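PDB 2B34: MAR1 Ribonuclease from Caenorhabditis elegans, which is probably a hydrolase of the isochorismatase family, possibly acting as a ribonuclease. Local coordinates for residues C20-K25 and P69-G74; R48-P53 and G167-S172; K84-M89 and T119-E124. One frame throughout, in Å; residues are numbered along the deposited sequence.

How the contacts relate
All three contacts lie on one alpha/beta subunit built round a six-stranded parallel sheet. Along the chain contact 1 closes before contact 3 opens, and its segments alternate with those of contact 2, which enclose contact 3. Contact 1 sits about 22 Å from contact 2 and 19 Å from contact 3, centre to centre. R48 NH1 reaches G74 O at 2.8 Å, a probable hydrogen bond joining helix 33-49 to helix 69-74. D21 OD2 and K84 NZ form a 2.6 Å salt bridge, and contacts 1 and 3 flank the probable Asp-Lys-Cys active site, whereas contact 2, about 9 Å from contact 3 at the nearest atoms, is packing at helix ends near a subunit interface.

Contact 1 of 3, residues C20-K25 and P69-G74; sequences CDLQEK and PTLKEG
L22 and L71 supply the apolar part of the contact, and a single methyl does most of the touching. CD1 of L71 comes within 3.6 Å of L22 CB and 3.8 Å of L22 CD1, so it rests against the root and one branch of the opposing leucine. The two side chains cross at about a right angle. Both leucines point toward the other segment, and in L71 the torsion chi1 of -60° sets CG opposite the carbonyl carbon, from where CD1 extends to L22. Both residues are buried, and helix 33-49 closes over the pair: I36 and S40 touch L22, while I37 and I44 touch L71.

The segment C20-K25 leaves the C-terminal end of strand 15-20, a central strand of the parallel sheet in this Rossmann-like isochorismatase fold. Active-site residues of such folds gather at this edge of the sheet. D21, salt-bridged to K84 and touching C114, is probably the aspartate of the family's Asp-Lys-Cys site; C114 is seen in a disulfide with C20. L22, next along the chain, points toward helix 69-74 and is the centre of an inverse gamma turn whose bond from Q23 N to D21 O is weak.

A second, mixed polar and apolar touch lies at the exposed margin. The E24 chain runs extended beyond CG and brings OE2 to 3.7 Å from P69 CD and 3.9 Å from P69 CG, the two side chains crossing at about a right angle. This is van der Waals contact between a carboxylate oxygen and ring carbons, and E24 OE1 accepts a weak hydrogen bond from H66 N. Main-chain bonds with V68 and H66, just before the helix, hold L22 and E24 beside it; within the helix E73 N donates to P69 O at 3.0 Å.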
ATOM      1  N   CYS A  20     -14.372  20.560   3.936  1.00 18.42           N
ATOM      2  CA  CYS A  20     -13.565  21.543   3.207  1.00 18.95           C
ATOM      3  C   CYS A  20     -13.933  21.777   1.751  1.00 18.60           C
ATOM      4  O   CYS A  20     -13.901  20.863   0.910  1.00 18.28           O
ATOM      5  CB  CYS A  20     -12.043  21.401   3.462  1.00 19.79           C
ATOM      6  SG  CYS A  20     -10.930  20.902   2.147  1.00 21.51           S
ATOM      7  N   ASP A  21     -14.350  23.014   1.505  1.00 18.23           N
ATOM      8  CA  ASP A  21     -14.409  23.594   0.173  1.00 18.02           C
ATOM      9  C   ASP A  21     -15.335  22.864  -0.807  1.00 18.10           C
ATOM     10  O   ASP A  21     -15.104  22.878  -2.016  1.00 18.11           O
ATOM     11  CB  ASP A  21     -12.980  23.757  -0.383  1.00 17.62           C
ATOM     12  CG  ASP A  21     -12.094  24.625   0.518  1.00 17.32           C
ATOM     13  OD1 ASP A  21     -12.609  25.201   1.503  1.00 17.15           O
ATOM     14  OD2 ASP A  21     -10.878  24.732   0.254  1.00 16.79           O
ATOM     15  N   LEU A  22     -16.394  22.251  -0.281  1.00 17.97           N
ATOM     16  CA  LEU A  22     -17.394  21.601  -1.123  1.00 18.20           C
ATOM     17  C   LEU A  22     -18.383  22.626  -1.679  1.00 18.43           C
ATOM     18  O   LEU A  22     -19.534  22.718  -1.241  1.00 18.38           O
ATOM     19  CB  LEU A  22     -18.097  20.469  -0.365  1.00 17.75           C
ATOM     20  CG  LEU A  22     -17.296  19.164  -0.280  1.00 17.41           C
ATOM     21  CD1 LEU A  22     -17.923  18.198   0.713  1.00 17.53           C
ATOM     22  CD2 LEU A  22     -17.149  18.507  -1.644  1.00 17.11           C
ATOM     23  N   GLN A  23     -17.908  23.389  -2.658  1.00 18.76           N
ATOM     24  CA  GLN A  23     -18.632  24.545  -3.167  1.00 19.24           C
ATOM     25  C   GLN A  23     -19.168  24.355  -4.577  1.00 19.94           C
ATOM     26  O   GLN A  23     -18.727  23.478  -5.320  1.00 19.55           O
ATOM     27  CB  GLN A  23     -17.750  25.792  -3.122  1.00 19.23           C
ATOM     28  CG  GLN A  23     -17.301  26.179  -1.728  1.00 18.14           C
ATOM     29  CD  GLN A  23     -15.978  26.896  -1.748  1.00 16.58           C
ATOM     30  OE1 GLN A  23     -15.887  28.059  -2.138  1.00 17.79           O
ATOM     31  NE2 GLN A  23     -14.939  26.203  -1.330  1.00 15.62           N
ATOM     32  N   GLU A  24     -20.110  25.227  -4.922  1.00 20.97           N
ATOM     33  CA  GLU A  24     -20.903  25.150  -6.142  1.00 21.83           C
ATOM     34  C   GLU A  24     -20.110  25.062  -7.448  1.00 22.04           C
ATOM     35  O   GLU A  24     -20.383  24.192  -8.271  1.00 22.20           O
ATOM     36  CB  GLU A  24     -21.899  26.313  -6.168  1.00 22.09           C
ATOM     37  CG  GLU A  24     -23.017  26.163  -5.127  1.00 23.44           C
ATOM     38  CD  GLU A  24     -23.744  27.465  -4.811  1.00 25.52           C
ATOM     39  OE1 GLU A  24     -23.141  28.557  -4.939  1.00 27.43           O
ATOM     40  OE2 GLU A  24     -24.923  27.388  -4.411  1.00 25.26           O
ATOM     41  N   LYS A  25     -19.122  25.935  -7.621  1.00 22.43           N
ATOM     42  CA  LYS A  25     -18.352  26.012  -8.869  1.00 23.01           C
ATOM     43  C   LYS A  25     -17.441  24.809  -9.147  1.00 22.88           C
ATOM     44  O   LYS A  25     -16.845  24.716 -10.217  1.00 22.83           O
ATOM     45  CB  LYS A  25     -17.532  27.305  -8.913  1.00 23.22           C
ATOM     46  CG  LYS A  25     -18.327  28.556  -9.273  1.00 25.02           C
ATOM     47  CD  LYS A  25     -18.549  28.654 -10.781  1.00 27.71           C
ATOM     48  CE  LYS A  25     -18.395  30.091 -11.284  1.00 29.34           C
ATOM     49  NZ  LYS A  25     -16.958  30.511 -11.361  1.00 30.29           N
ATOM     50  N   PRO A  69     -25.859  23.736  -1.360  1.00 18.85           N
ATOM     51  CA  PRO A  69     -27.091  23.861  -0.569  1.00 18.95           C
ATOM     52  C   PRO A  69     -27.460  22.650   0.292  1.00 19.22           C
ATOM     53  O   PRO A  69     -27.717  22.813   1.486  1.00 19.31           O
ATOM     54  CB  PRO A  69     -28.154  24.120  -1.638  1.00 18.90           C
ATOM     55  CG  PRO A  69     -27.419  24.926  -2.656  1.00 18.67           C
ATOM     56  CD  PRO A  69     -26.024  24.345  -2.697  1.00 18.78           C
ATOM     57  N   THR A  70     -27.471  21.457  -0.301  1.00 19.55           N
ATOM     58  CA  THR A  70     -27.845  20.227   0.409  1.00 20.08           C
ATOM     59  C   THR A  70     -27.007  19.996   1.668  1.00 19.72           C
ATOM     60  O   THR A  70     -27.525  19.532   2.679  1.00 19.37           O
ATOM     61  CB  THR A  70     -27.732  18.985  -0.502  1.00 20.31           C
ATOM     62  OG1 THR A  70     -28.313  19.276  -1.779  1.00 22.58           O
ATOM     63  CG2 THR A  70     -28.466  17.803   0.112  1.00 20.76           C
ATOM     64  N   LEU A  71     -25.719  20.325   1.594  1.00 19.55           N
ATOM     65  CA  LEU A  71     -24.818  20.151   2.732  1.00 19.75           C
ATOM     66  C   LEU A  71     -25.135  21.139   3.852  1.00 19.88           C
ATOM     67  O   LEU A  71     -25.130  20.771   5.030  1.00 19.76           O
ATOM     68  CB  LEU A  71     -23.350  20.271   2.298  1.00 19.50           C
ATOM     69  CG  LEU A  71     -22.837  19.263   1.256  1.00 19.58           C
ATOM     70  CD1 LEU A  71     -21.441  19.625   0.803  1.00 18.25           C
ATOM     71  CD2 LEU A  71     -22.875  17.831   1.769  1.00 19.74           C
ATOM     72  N   LYS A  72     -25.420  22.384   3.472  1.00 19.99           N
ATOM     73  CA  LYS A  72     -25.806  23.433   4.417  1.00 20.85           C
ATOM     74  C   LYS A  72     -27.118  23.114   5.128  1.00 21.03           C
ATOM     75  O   LYS A  72     -27.278  23.439   6.300  1.00 21.21           O
ATOM     76  CB  LYS A  72     -25.913  24.786   3.709  1.00 20.65           C
ATOM     77  CG  LYS A  72     -24.580  25.352   3.257  1.00 21.16           C
ATOM     78  CD  LYS A  72     -24.731  26.737   2.633  1.00 21.93           C
ATOM     79  CE  LYS A  72     -24.898  27.817   3.693  1.00 23.46           C
ATOM     80  NZ  LYS A  72     -24.936  29.176   3.087  1.00 24.66           N
ATOM     81  N   GLU A  73     -28.040  22.469   4.411  1.00 21.62           N
ATOM     82  CA  GLU A  73     -29.337  22.053   4.958  1.00 22.34           C
ATOM     83  C   GLU A  73     -29.198  21.118   6.158  1.00 21.88           C
ATOM     84  O   GLU A  73     -30.030  21.139   7.064  1.00 21.84           O
ATOM     85  CB  GLU A  73     -30.174  21.347   3.888  1.00 22.25           C
ATOM     86  CG  GLU A  73     -30.776  22.247   2.830  1.00 23.43           C
ATOM     87  CD  GLU A  73     -31.615  21.471   1.822  1.00 24.03           C
ATOM     88  OE1 GLU A  73     -32.632  20.854   2.222  1.00 26.20           O
ATOM     89  OE2 GLU A  73     -31.256  21.478   0.626  1.00 26.72           O
ATOM     90  N   GLY A  74     -28.155  20.292   6.150  1.00 21.80           N
ATOM     91  CA  GLY A  74     -27.944  19.312   7.215  1.00 21.64           C
ATOM     92  C   GLY A  74     -27.082  19.779   8.375  1.00 21.54           C
ATOM     93  O   GLY A  74     -27.039  19.125   9.420  1.00 21.63           O
TER

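Contact 2 of 3, residues R48-P53 and G167-S172; sequences RILSIP and GLVGGS
L50 and I52 meet L168 and V169 in a wholly apolar contact between the ends of two helices of the alpha/beta isochorismatase fold: helix 33-49, which precedes strand 54-59, and helix 161-169, which follows the last strand of the sheet, 157-159. The two methyls of L50 divide the work. CD1 approaches L168 CB at 3.9 Å and L168 CD1 at 4.0 Å, the side chains crossing obliquely, whereas CD2 goes to V169 CG1 at 3.9 Å, crossing that valine at about a right angle. I52 arrives differently, reaching end-on toward L168, tip to tip, so that its CD1 methyl lies 3.8 Å from L168 CD1 and equally far from L168 CD2. L50 thus touches L168 at its root and at CD1, I52 at both branches.

Torsions account for part of this. I52 has CG1 opposite the carbonyl carbon (chi1 -69°) and CD1 carried on in an extended chain (chi2 163°), which projects the methyl to the fork of L168. All four residues are buried. Beyond them, H174 packs on L50 and V169, K176 on L50, and V180 of helix 177-183 on V169; F87 of the second subunit also reaches V169, bringing the contact to a subunit interface.

The position of L50 and I52 depends on how helix 33-49 stops. L50 is the first residue to leave helical geometry, and S51, with positive phi (59°), is the C-prime residue of a Schellman motif in which I52 N returns to A47 O. Its inner bond is weak, S51 N lying 3.4 Å from R48 O.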
ATOM      1  N   ARG A  48     -24.465  16.136  13.369  1.00 19.84           N
ATOM      2  CA  ARG A  48     -25.592  16.845  13.990  1.00 20.25           C
ATOM      3  C   ARG A  48     -26.307  15.951  15.012  1.00 20.64           C
ATOM      4  O   ARG A  48     -26.610  16.384  16.125  1.00 20.58           O
ATOM      5  CB  ARG A  48     -26.573  17.340  12.917  1.00 20.23           C
ATOM      6  CG  ARG A  48     -27.727  18.206  13.440  1.00 20.52           C
ATOM      7  CD  ARG A  48     -28.838  18.385  12.392  1.00 20.22           C
ATOM      8  NE  ARG A  48     -29.493  17.116  12.070  1.00 20.82           N
ATOM      9  CZ  ARG A  48     -29.454  16.508  10.883  1.00 20.60           C
ATOM     10  NH1 ARG A  48     -28.811  17.051   9.853  1.00 19.51           N
ATOM     11  NH2 ARG A  48     -30.075  15.350  10.725  1.00 20.23           N
ATOM     12  N   ILE A  49     -26.558  14.704  14.622  1.00 21.17           N
ATOM     13  CA  ILE A  49     -27.213  13.712  15.478  1.00 21.47           C
ATOM     14  C   ILE A  49     -26.410  13.447  16.749  1.00 21.60           C
ATOM     15  O   ILE A  49     -26.970  13.398  17.849  1.00 21.98           O
ATOM     16  CB  ILE A  49     -27.464  12.375  14.709  1.00 21.55           C
ATOM     17  CG1 ILE A  49     -28.495  12.563  13.584  1.00 22.01           C
ATOM     18  CG2 ILE A  49     -27.880  11.241  15.657  1.00 21.55           C
ATOM     19  CD1 ILE A  49     -29.822  13.171  14.021  1.00 23.57           C
ATOM     20  N   LEU A  50     -25.097  13.302  16.591  1.00 21.58           N
ATOM     21  CA  LEU A  50     -24.213  12.931  17.696  1.00 21.52           C
ATOM     22  C   LEU A  50     -23.603  14.127  18.427  1.00 21.34           C
ATOM     23  O   LEU A  50     -22.776  13.949  19.324  1.00 21.34           O
ATOM     24  CB  LEU A  50     -23.114  11.980  17.206  1.00 21.31           C
ATOM     25  CG  LEU A  50     -23.580  10.663  16.569  1.00 21.68           C
ATOM     26  CD1 LEU A  50     -22.421   9.945  15.883  1.00 20.74           C
ATOM     27  CD2 LEU A  50     -24.263   9.751  17.583  1.00 21.21           C
ATOM     28  N   SER A  51     -24.029  15.335  18.055  1.00 21.43           N
ATOM     29  CA  SER A  51     -23.545  16.585  18.666  1.00 21.53           C
ATOM     30  C   SER A  51     -22.027  16.743  18.525  1.00 21.47           C
ATOM     31  O   SER A  51     -21.348  17.194  19.451  1.00 21.62           O
ATOM     32  CB  SER A  51     -23.965  16.684  20.141  1.00 21.59           C
ATOM     33  OG  SER A  51     -25.374  16.630  20.285  1.00 22.20           O
ATOM     34  N   ILE A  52     -21.507  16.353  17.363  1.00 21.34           N
ATOM     35  CA  ILE A  52     -20.090  16.504  17.047  1.00 21.02           C
ATOM     36  C   ILE A  52     -19.871  17.864  16.384  1.00 20.83           C
ATOM     37  O   ILE A  52     -20.542  18.184  15.400  1.00 21.08           O
ATOM     38  CB  ILE A  52     -19.594  15.358  16.130  1.00 21.20           C
ATOM     39  CG1 ILE A  52     -19.579  14.035  16.900  1.00 21.05           C
ATOM     40  CG2 ILE A  52     -18.214  15.666  15.530  1.00 20.56           C
ATOM     41  CD1 ILE A  52     -19.498  12.804  16.016  1.00 21.30           C
ATOM     42  N   PRO A  53     -18.934  18.670  16.926  1.00 20.50           N
ATOM     43  CA  PRO A  53     -18.623  19.984  16.371  1.00 20.16           C
ATOM     44  C   PRO A  53     -18.268  19.886  14.892  1.00 19.88           C
ATOM     45  O   PRO A  53     -17.456  19.041  14.502  1.00 19.75           O
ATOM     46  CB  PRO A  53     -17.402  20.426  17.183  1.00 20.26           C
ATOM     47  CG  PRO A  53     -17.509  19.682  18.451  1.00 20.40           C
ATOM     48  CD  PRO A  53     -18.104  18.365  18.105  1.00 20.36           C
ATOM     49  N   GLY A 167     -18.446   3.422  13.801  1.00 20.24           N
ATOM     50  CA  GLY A 167     -17.312   3.504  14.718  1.00 20.55           C
ATOM     51  C   GLY A 167     -17.552   4.506  15.835  1.00 20.90           C
ATOM     52  O   GLY A 167     -17.127   4.293  16.970  1.00 20.61           O
ATOM     53  N   LEU A 168     -18.242   5.598  15.513  1.00 21.30           N
ATOM     54  CA  LEU A 168     -18.579   6.624  16.500  1.00 22.01           C
ATOM     55  C   LEU A 168     -19.532   6.123  17.591  1.00 22.63           C
ATOM     56  O   LEU A 168     -19.411   6.531  18.748  1.00 22.77           O
ATOM     57  CB  LEU A 168     -19.153   7.877  15.822  1.00 21.84           C
ATOM     58  CG  LEU A 168     -18.169   8.790  15.076  1.00 21.65           C
ATOM     59  CD1 LEU A 168     -18.896   9.640  14.027  1.00 20.67           C
ATOM     60  CD2 LEU A 168     -17.369   9.671  16.044  1.00 21.08           C
ATOM     61  N   VAL A 169     -20.466   5.240  17.230  1.00 23.25           N
ATOM     62  CA  VAL A 169     -21.469   4.754  18.195  1.00 23.88           C
ATOM     63  C   VAL A 169     -21.042   3.510  18.996  1.00 24.39           C
ATOM     64  O   VAL A 169     -21.531   3.281  20.101  1.00 24.30           O
ATOM     65  CB  VAL A 169     -22.885   4.563  17.563  1.00 23.83           C
ATOM     66  CG1 VAL A 169     -23.490   5.912  17.189  1.00 23.78           C
ATOM     67  CG2 VAL A 169     -22.846   3.621  16.355  1.00 23.84           C
ATOM     68  N   GLY A 170     -20.149   2.704  18.422  1.00 24.96           N
ATOM     69  CA  GLY A 170     -19.532   1.589  19.145  1.00 25.66           C
ATOM     70  C   GLY A 170     -20.367   0.327  19.270  1.00 26.32           C
ATOM     71  O   GLY A 170     -19.819  -0.760  19.461  1.00 26.03           O
ATOM     72  N   GLY A 171     -21.687   0.469  19.162  1.00 27.01           N
ATOM     73  CA  GLY A 171     -22.604  -0.661  19.287  1.00 28.19           C
ATOM     74  C   GLY A 171     -24.042  -0.318  18.934  1.00 28.99           C
ATOM     75  O   GLY A 171     -24.376   0.846  18.717  1.00 28.97           O
ATOM     76  N   SER A 172     -24.890  -1.344  18.881  1.00 29.71           N
ATOM     77  CA  SER A 172     -26.296  -1.182  18.519  1.00 30.60           C
ATOM     78  C   SER A 172     -27.171  -0.698  19.688  1.00 31.07           C
ATOM     79  O   SER A 172     -28.343  -0.353  19.494  1.00 31.27           O
ATOM     80  CB  SER A 172     -26.848  -2.483  17.923  1.00 30.64           C
ATOM     81  OG  SER A 172     -26.672  -3.572  18.811  1.00 30.94           O
TER

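Contact 3 of 3, residues K84-M89 and T119-E124; sequences KTKFSM and TYDLLE
The D121 carboxylate is the flat group of this contact, and S88 meets it from above one face. S88 OG donates to D121 OD2 at 2.7 Å, standing 37° out of the carboxylate plane. S88 chi1 of 176° swings the hydroxyl away from the backbone N and out to D121. The hydroxyl is gripped twice, since C90 N also bonds to OG. K86 NZ stays 4.4 Å from OD2, too far for a salt bridge though its charge may still be felt. D121 OD1 pairs with R9 of the third subunit, which also binds E124 OE2. With an alanine here, the S88 hydroxyl would probably lose its acceptor and R9 of the third subunit an acidic partner, with E124 remaining. The loop itself is held by K84 NZ, 3.1 Å from both K86 O and F87 O; it lies in the carbonyl plane of the first and well above that of the second. K84 ends strand 81-84 and is the probable lysine of the isochorismatase-type Asp-Lys-Cys site; the S88-D121 bond joins the loop after that lysine to helix 114-124, whose first residue, C114, is the probable cysteine of the same site.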
ATOM      1  N   LYS A  84     -11.458  31.442   3.103  1.00 22.81           N
ATOM      2  CA  LYS A  84     -10.000  31.389   3.099  1.00 22.77           C
ATOM      3  C   LYS A  84      -9.442  31.418   1.680  1.00 23.01           C
ATOM      4  O   LYS A  84     -10.153  31.122   0.714  1.00 22.96           O
ATOM      5  CB  LYS A  84      -9.493  30.133   3.833  1.00 22.84           C
ATOM      6  CG  LYS A  84      -9.981  28.802   3.246  1.00 22.51           C
ATOM      7  CD  LYS A  84      -9.252  27.617   3.867  1.00 22.48           C
ATOM      8  CE  LYS A  84      -9.658  26.285   3.229  1.00 21.44           C
ATOM      9  NZ  LYS A  84      -9.285  26.186   1.788  1.00 21.33           N
ATOM     10  N   THR A  85      -8.164  31.772   1.574  1.00 23.14           N
ATOM     11  CA  THR A  85      -7.416  31.673   0.326  1.00 23.28           C
ATOM     12  C   THR A  85      -6.287  30.654   0.466  1.00 23.37           C
ATOM     13  O   THR A  85      -5.852  30.058  -0.522  1.00 23.41           O
ATOM     14  CB  THR A  85      -6.839  33.033  -0.104  1.00 23.44           C
ATOM     15  OG1 THR A  85      -6.223  33.666   1.025  1.00 23.40           O
ATOM     16  CG2 THR A  85      -7.942  33.936  -0.654  1.00 23.17           C
ATOM     17  N   LYS A  86      -5.817  30.466   1.700  1.00 23.41           N
ATOM     18  CA  LYS A  86      -4.899  29.383   2.039  1.00 23.49           C
ATOM     19  C   LYS A  86      -5.588  28.047   1.793  1.00 23.05           C
ATOM     20  O   LYS A  86      -6.782  27.912   2.040  1.00 23.00           O
ATOM     21  CB  LYS A  86      -4.486  29.479   3.508  1.00 23.62           C
ATOM     22  CG  LYS A  86      -3.094  30.050   3.750  1.00 24.36           C
ATOM     23  CD  LYS A  86      -2.644  29.825   5.205  1.00 24.57           C
ATOM     24  CE  LYS A  86      -2.724  28.347   5.628  1.00 25.58           C
ATOM     25  NZ  LYS A  86      -1.634  27.502   5.050  1.00 25.55           N
ATOM     26  N   PHE A  87      -4.842  27.060   1.307  1.00 22.77           N
ATOM     27  CA  PHE A  87      -5.446  25.774   0.958  1.00 22.41           C
ATOM     28  C   PHE A  87      -5.839  24.964   2.190  1.00 22.38           C
ATOM     29  O   PHE A  87      -6.864  24.277   2.185  1.00 22.48           O
ATOM     30  CB  PHE A  87      -4.545  24.975   0.009  1.00 22.28           C
ATOM     31  CG  PHE A  87      -4.336  25.640  -1.335  1.00 21.99           C
ATOM     32  CD1 PHE A  87      -5.357  26.378  -1.933  1.00 21.08           C
ATOM     33  CD2 PHE A  87      -3.124  25.515  -2.005  1.00 21.58           C
ATOM     34  CE1 PHE A  87      -5.169  26.989  -3.171  1.00 21.51           C
ATOM     35  CE2 PHE A  87      -2.930  26.121  -3.246  1.00 21.75           C
ATOM     36  CZ  PHE A  87      -3.956  26.858  -3.827  1.00 21.65           C
ATOM     37  N   SER A  88      -5.045  25.073   3.251  1.00 22.05           N
ATOM     38  CA  SER A  88      -5.351  24.376   4.499  1.00 21.95           C
ATOM     39  C   SER A  88      -6.517  25.000   5.267  1.00 21.80           C
ATOM     40  O   SER A  88      -6.637  26.224   5.344  1.00 21.80           O
ATOM     41  CB  SER A  88      -4.123  24.319   5.402  1.00 21.73           C
ATOM     42  OG  SER A  88      -4.458  23.724   6.645  1.00 21.88           O
ATOM     43  N   MET A  89      -7.351  24.138   5.848  1.00 21.53           N
ATOM     44  CA  MET A  89      -8.449  24.550   6.724  1.00 21.27           C
ATOM     45  C   MET A  89      -7.959  25.067   8.072  1.00 21.70           C
ATOM     46  O   MET A  89      -8.724  25.679   8.818  1.00 21.81           O
ATOM     47  CB  MET A  89      -9.391  23.378   6.990  1.00 21.05           C
ATOM     48  CG  MET A  89     -10.175  22.908   5.797  1.00 20.27           C
ATOM     49  SD  MET A  89     -11.328  21.598   6.249  1.00 19.83           S
ATOM     50  CE  MET A  89     -12.596  22.522   7.126  1.00 18.46           C
ATOM     51  N   THR A 119      -4.789  17.990   6.208  1.00 18.41           N
ATOM     52  CA  THR A 119      -4.327  16.746   6.837  1.00 18.60           C
ATOM     53  C   THR A 119      -2.935  16.896   7.464  1.00 18.84           C
ATOM     54  O   THR A 119      -2.743  16.552   8.632  1.00 19.16           O
ATOM     55  CB  THR A 119      -4.353  15.564   5.821  1.00 18.48           C
ATOM     56  OG1 THR A 119      -5.713  15.247   5.496  1.00 18.22           O
ATOM     57  CG2 THR A 119      -3.668  14.320   6.379  1.00 18.75           C
ATOM     58  N   TYR A 120      -1.981  17.417   6.692  1.00 18.99           N
ATOM     59  CA  TYR A 120      -0.617  17.654   7.182  1.00 19.28           C
ATOM     60  C   TYR A 120      -0.578  18.622   8.362  1.00 19.53           C
ATOM     61  O   TYR A 120       0.094  18.361   9.364  1.00 19.51           O
ATOM     62  CB  TYR A 120       0.282  18.206   6.072  1.00 19.19           C
ATOM     63  CG  TYR A 120       0.744  17.224   5.017  1.00 19.33           C
ATOM     64  CD1 TYR A 120       0.574  15.840   5.172  1.00 18.67           C
ATOM     65  CD2 TYR A 120       1.392  17.685   3.866  1.00 19.02           C
ATOM     66  CE1 TYR A 120       1.019  14.949   4.189  1.00 18.22           C
ATOM     67  CE2 TYR A 120       1.841  16.807   2.888  1.00 19.22           C
ATOM     68  CZ  TYR A 120       1.656  15.444   3.053  1.00 19.16           C
ATOM     69  OH  TYR A 120       2.113  14.586   2.074  1.00 19.62           O
ATOM     70  N   ASP A 121      -1.288  19.742   8.228  1.00 19.75           N
ATOM     71  CA  ASP A 121      -1.386  20.742   9.293  1.00 20.28           C
ATOM     72  C   ASP A 121      -1.996  20.165  10.571  1.00 20.55           C
ATOM     73  O   ASP A 121      -1.521  20.445  11.670  1.00 20.58           O
ATOM     74  CB  ASP A 121      -2.202  21.952   8.824  1.00 20.23           C
ATOM     75  CG  ASP A 121      -1.385  22.941   8.014  1.00 20.59           C
ATOM     76  OD1 ASP A 121      -0.185  22.694   7.761  1.00 21.69           O
ATOM     77  OD2 ASP A 121      -1.947  23.984   7.633  1.00 21.61           O
ATOM     78  N   LEU A 122      -3.050  19.364  10.413  1.00 20.99           N
ATOM     79  CA  LEU A 122      -3.704  18.702  11.542  1.00 21.48           C
ATOM     80  C   LEU A 122      -2.774  17.716  12.238  1.00 21.81           C
ATOM     81  O   LEU A 122      -2.683  17.707  13.465  1.00 21.81           O
ATOM     82  CB  LEU A 122      -4.977  17.986  11.086  1.00 21.38           C
ATOM     83  CG  LEU A 122      -6.196  18.831  10.712  1.00 21.74           C
ATOM     84  CD1 LEU A 122      -7.264  17.955  10.081  1.00 21.96           C
ATOM     85  CD2 LEU A 122      -6.745  19.562  11.925  1.00 21.90           C
ATOM     86  N   LEU A 123      -2.084  16.897  11.446  1.00 22.14           N
ATOM     87  CA  LEU A 123      -1.140  15.916  11.981  1.00 22.71           C
ATOM     88  C   LEU A 123       0.028  16.575  12.719  1.00 23.37           C
ATOM     89  O   LEU A 123       0.498  16.048  13.726  1.00 23.53           O
ATOM     90  CB  LEU A 123      -0.631  14.985  10.873  1.00 22.45           C
ATOM     91  CG  LEU A 123      -1.636  13.995  10.265  1.00 21.75           C
ATOM     92  CD1 LEU A 123      -1.053  13.349   9.022  1.00 21.15           C
ATOM     93  CD2 LEU A 123      -2.076  12.934  11.270  1.00 20.73           C
ATOM     94  N   GLU A 124       0.479  17.727  12.217  1.00 24.19           N
ATOM     95  CA  GLU A 124       1.522  18.528  12.870  1.00 24.99           C
ATOM     96  C   GLU A 124       1.109  18.996  14.266  1.00 25.33           C
ATOM     97  O   GLU A 124       1.944  19.083  15.171  1.00 25.46           O
ATOM     98  CB  GLU A 124       1.889  19.740  12.012  1.00 24.95           C
ATOM     99  CG  GLU A 124       2.881  19.435  10.906  1.00 25.59           C
ATOM    100  CD  GLU A 124       3.016  20.559   9.889  1.00 25.61           C
ATOM    101  OE1 GLU A 124       2.351  21.611  10.033  1.00 26.21           O
ATOM    102  OE2 GLU A 124       3.796  20.380   8.930  1.00 26.57           O
TER